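PDB 2QS8: Xaa-Pro Dipeptidase, which probably cleaves dipeptides, or C-terminal residues from short peptides, as a metal-dependent carboxypeptidase of the amidohydrolase superfamily. Local coordinates for residues 349-357 / 388-396. Sequence-based numbering, arbitrary orientation.
Sequences MPAMKAIQS and GNPIEDISV
Ile391 and Ile394 reach from the loop 388-396 to the helix 351-357 with their CD1 methyls, one at Met352, the other at Ala354, and Ile355 meets both. The CD1 of Ile391 lies 3.8 Å from Met352 CA; Met352, a selenomethionine, has its chain bent at chi2 and chi3, which brings SE and CE back beside the same methyl. Ile394 comes in with CG1 anti to its backbone N (chi1 -159°), and its CD1 sits 4.0 Å from Ala354 CB and 3.9 Å from Ala351 O. Ile355 and Ile394 run past each other in opposite senses, CG1 of Ile355 standing 4.0 Å from CD1 of Ile394. Against Ile391, by contrast, Ile355 lies nearly perpendicular, and its own CD1 also rests 3.8 Å from Pro390 CB. The loop lies between strands 383-386 and 400-405, so the contact joins a helix of the amidohydrolase TIM-barrel domain to the connection between two antiparallel neighbours of the β-sheet that also holds the N-terminal strand 9-16. Leu62 of strand 60-67 and Ile17 extend the apolar surroundings of Ile355, and Phe341 of helix 339-346 touches Ile394. At the start of the helix, just after the N-cap Pro350, Ala351 offers a small methyl whose CB is 3.6 Å from Ile391 O; Ala351 and Ile391 are also where the two backbones come nearest, 5.2 Å between their CA atoms. No hydrogen bond crosses the interface; within the loop, Asn389 OD1 accepts from Ile391 N (2.9 Å), an Asx turn, with the bond bent to 134° at the hydrogen.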
loop_
_atom_site.group_PDB
_atom_site.type_symbol
_atom_site.label_atom_id
_atom_site.label_comp_id
_atom_site.label_asym_id
_atom_site.label_seq_id
_atom_site.Cartn_x
_atom_site.Cartn_y
_atom_site.Cartn_z
HETATM N N MSE A 349 -0.940 -5.599 47.520
HETATM C CA MSE A 349 -1.080 -7.010 47.210
HETATM C C MSE A 349 -0.398 -7.877 48.251
HETATM O O MSE A 349 0.789 -7.705 48.526
HETATM C CB MSE A 349 -0.498 -7.323 45.836
HETATM C CG MSE A 349 -0.825 -8.733 45.382
HETATM SE SE MSE A 349 0.014 -9.294 43.672
HETATM C CE MSE A 349 -1.490 -9.120 42.402
ATOM N N PRO A 350 -1.142 -8.818 48.854
ATOM C CA PRO A 350 -0.557 -9.704 49.867
ATOM C C PRO A 350 0.567 -10.540 49.268
ATOM O O PRO A 350 0.509 -10.927 48.105
ATOM C CB PRO A 350 -1.752 -10.546 50.323
ATOM C CG PRO A 350 -2.661 -10.537 49.135
ATOM C CD PRO A 350 -2.574 -9.112 48.665
ATOM N N ALA A 351 1.589 -10.811 50.066
ATOM C CA ALA A 351 2.742 -11.579 49.615
ATOM C C ALA A 351 2.461 -12.858 48.813
ATOM O O ALA A 351 3.074 -13.082 47.774
ATOM C CB ALA A 351 3.627 -11.909 50.803
HETATM N N MSE A 352 1.556 -13.699 49.293
HETATM C CA MSE A 352 1.262 -14.947 48.605
HETATM C C MSE A 352 0.665 -14.703 47.225
HETATM O O MSE A 352 0.979 -15.410 46.267
HETATM C CB MSE A 352 0.318 -15.816 49.449
HETATM C CG MSE A 352 -0.129 -17.095 48.755
HETATM SE SE MSE A 352 1.418 -18.222 48.336
HETATM C CE MSE A 352 1.365 -19.593 49.772
ATOM N N LYS A 353 -0.201 -13.701 47.128
ATOM C CA LYS A 353 -0.824 -13.375 45.855
ATOM C C LYS A 353 0.241 -12.884 44.885
ATOM O O LYS A 353 0.157 -13.132 43.682
ATOM C CB LYS A 353 -1.893 -12.305 46.039
ATOM C CG LYS A 353 -3.280 -12.750 45.590
ATOM C CD LYS A 353 -3.752 -14.017 46.311
ATOM C CE LYS A 353 -5.169 -14.402 45.882
ATOM N NZ LYS A 353 -5.612 -15.692 46.485
ATOM N N ALA A 354 1.246 -12.202 45.420
ATOM C CA ALA A 354 2.335 -11.694 44.608
ATOM C C ALA A 354 3.139 -12.858 44.039
ATOM O O ALA A 354 3.467 -12.864 42.855
ATOM C CB ALA A 354 3.234 -10.786 45.441
ATOM N N ILE A 355 3.454 -13.844 44.875
ATOM C CA ILE A 355 4.215 -14.994 44.405
ATOM C C ILE A 355 3.418 -15.796 43.373
ATOM O O ILE A 355 3.986 -16.349 42.433
ATOM C CB ILE A 355 4.608 -15.922 45.564
ATOM C CG1 ILE A 355 5.500 -15.163 46.541
ATOM C CG2 ILE A 355 5.344 -17.135 45.030
ATOM C CD1 ILE A 355 5.833 -15.919 47.795
ATOM N N GLN A 356 2.099 -15.849 43.548
ATOM C CA GLN A 356 1.263 -16.589 42.613
ATOM C C GLN A 356 1.196 -15.864 41.271
ATOM O O GLN A 356 0.974 -16.486 40.233
ATOM C CB GLN A 356 -0.145 -16.799 43.196
ATOM C CG GLN A 356 -0.130 -17.589 44.503
ATOM C CD GLN A 356 -1.509 -17.974 45.001
ATOM O OE1 GLN A 356 -2.428 -17.165 45.013
ATOM N NE2 GLN A 356 -1.649 -19.220 45.434
ATOM N N SER A 357 1.416 -14.552 41.290
ATOM C CA SER A 357 1.376 -13.775 40.065
ATOM C C SER A 357 2.643 -13.982 39.234
ATOM O O SER A 357 2.684 -13.616 38.068
ATOM C CB SER A 357 1.216 -12.285 40.374
ATOM O OG SER A 357 2.463 -11.711 40.711
ATOM N N GLY A 388 14.462 -18.537 54.548
ATOM C CA GLY A 388 13.546 -17.552 55.084
ATOM C C GLY A 388 12.134 -17.774 54.594
ATOM O O GLY A 388 11.894 -18.631 53.752
ATOM N N ASN A 389 11.200 -16.998 55.125
ATOM C CA ASN A 389 9.797 -17.113 54.753
ATOM C C ASN A 389 9.375 -15.926 53.892
ATOM O O ASN A 389 9.216 -14.815 54.391
ATOM C CB ASN A 389 8.922 -17.158 56.008
ATOM C CG ASN A 389 7.508 -17.622 55.712
ATOM O OD1 ASN A 389 6.919 -17.258 54.687
ATOM N ND2 ASN A 389 6.946 -18.423 56.619
ATOM N N PRO A 390 9.192 -16.149 52.581
ATOM C CA PRO A 390 8.789 -15.091 51.651
ATOM C C PRO A 390 7.466 -14.422 52.015
ATOM O O PRO A 390 7.262 -13.243 51.724
ATOM C CB PRO A 390 8.710 -15.826 50.315
ATOM C CG PRO A 390 9.738 -16.898 50.464
ATOM C CD PRO A 390 9.483 -17.397 51.854
ATOM N N ILE A 391 6.570 -15.176 52.650
ATOM C CA ILE A 391 5.263 -14.647 53.040
ATOM C C ILE A 391 5.354 -13.575 54.134
ATOM O O ILE A 391 4.500 -12.685 54.210
ATOM C CB ILE A 391 4.336 -15.780 53.534
ATOM C CG1 ILE A 391 4.241 -16.878 52.468
ATOM C CG2 ILE A 391 2.948 -15.223 53.847
ATOM C CD1 ILE A 391 3.732 -16.404 51.130
ATOM N N GLU A 392 6.387 -13.652 54.972
ATOM C CA GLU A 392 6.563 -12.691 56.054
ATOM C C GLU A 392 7.431 -11.494 55.658
ATOM O O GLU A 392 7.327 -10.414 56.238
ATOM C CB GLU A 392 7.178 -13.374 57.277
ATOM C CG GLU A 392 6.426 -14.613 57.747
ATOM C CD GLU A 392 6.904 -15.112 59.105
ATOM O OE1 GLU A 392 8.136 -15.140 59.334
ATOM O OE2 GLU A 392 6.045 -15.483 59.940
ATOM N N ASP A 393 8.292 -11.702 54.676
ATOM C CA ASP A 393 9.181 -10.654 54.186
ATOM C C ASP A 393 9.648 -11.103 52.805
ATOM O O ASP A 393 10.706 -11.713 52.655
ATOM C CB ASP A 393 10.362 -10.479 55.143
ATOM C CG ASP A 393 11.353 -9.434 54.671
ATOM O OD1 ASP A 393 10.965 -8.549 53.876
ATOM O OD2 ASP A 393 12.524 -9.492 55.110
ATOM N N ILE A 394 8.825 -10.800 51.806
ATOM C CA ILE A 394 9.083 -11.179 50.428
ATOM C C ILE A 394 10.411 -10.670 49.875
ATOM O O ILE A 394 10.902 -11.191 48.872
ATOM C CB ILE A 394 7.918 -10.725 49.519
ATOM C CG1 ILE A 394 7.915 -11.545 48.229
ATOM C CG2 ILE A 394 8.039 -9.236 49.199
ATOM C CD1 ILE A 394 6.617 -11.433 47.451
ATOM N N SER A 395 10.998 -9.666 50.525
ATOM C CA SER A 395 12.280 -9.138 50.062
ATOM C C SER A 395 13.380 -10.181 50.263
ATOM O O SER A 395 14.500 -10.019 49.776
ATOM C CB SER A 395 12.653 -7.849 50.806
ATOM O OG SER A 395 13.024 -8.099 52.149
ATOM N N VAL A 396 13.057 -11.251 50.979
ATOM C CA VAL A 396 14.030 -12.303 51.218
ATOM C C VAL A 396 14.323 -12.994 49.887
ATOM O O VAL A 396 15.336 -13.682 49.739
ATOM C CB VAL A 396 13.497 -13.344 52.256
ATOM C CG1 VAL A 396 12.386 -14.184 51.648
ATOM C CG2 VAL A 396 14.630 -14.230 52.732
#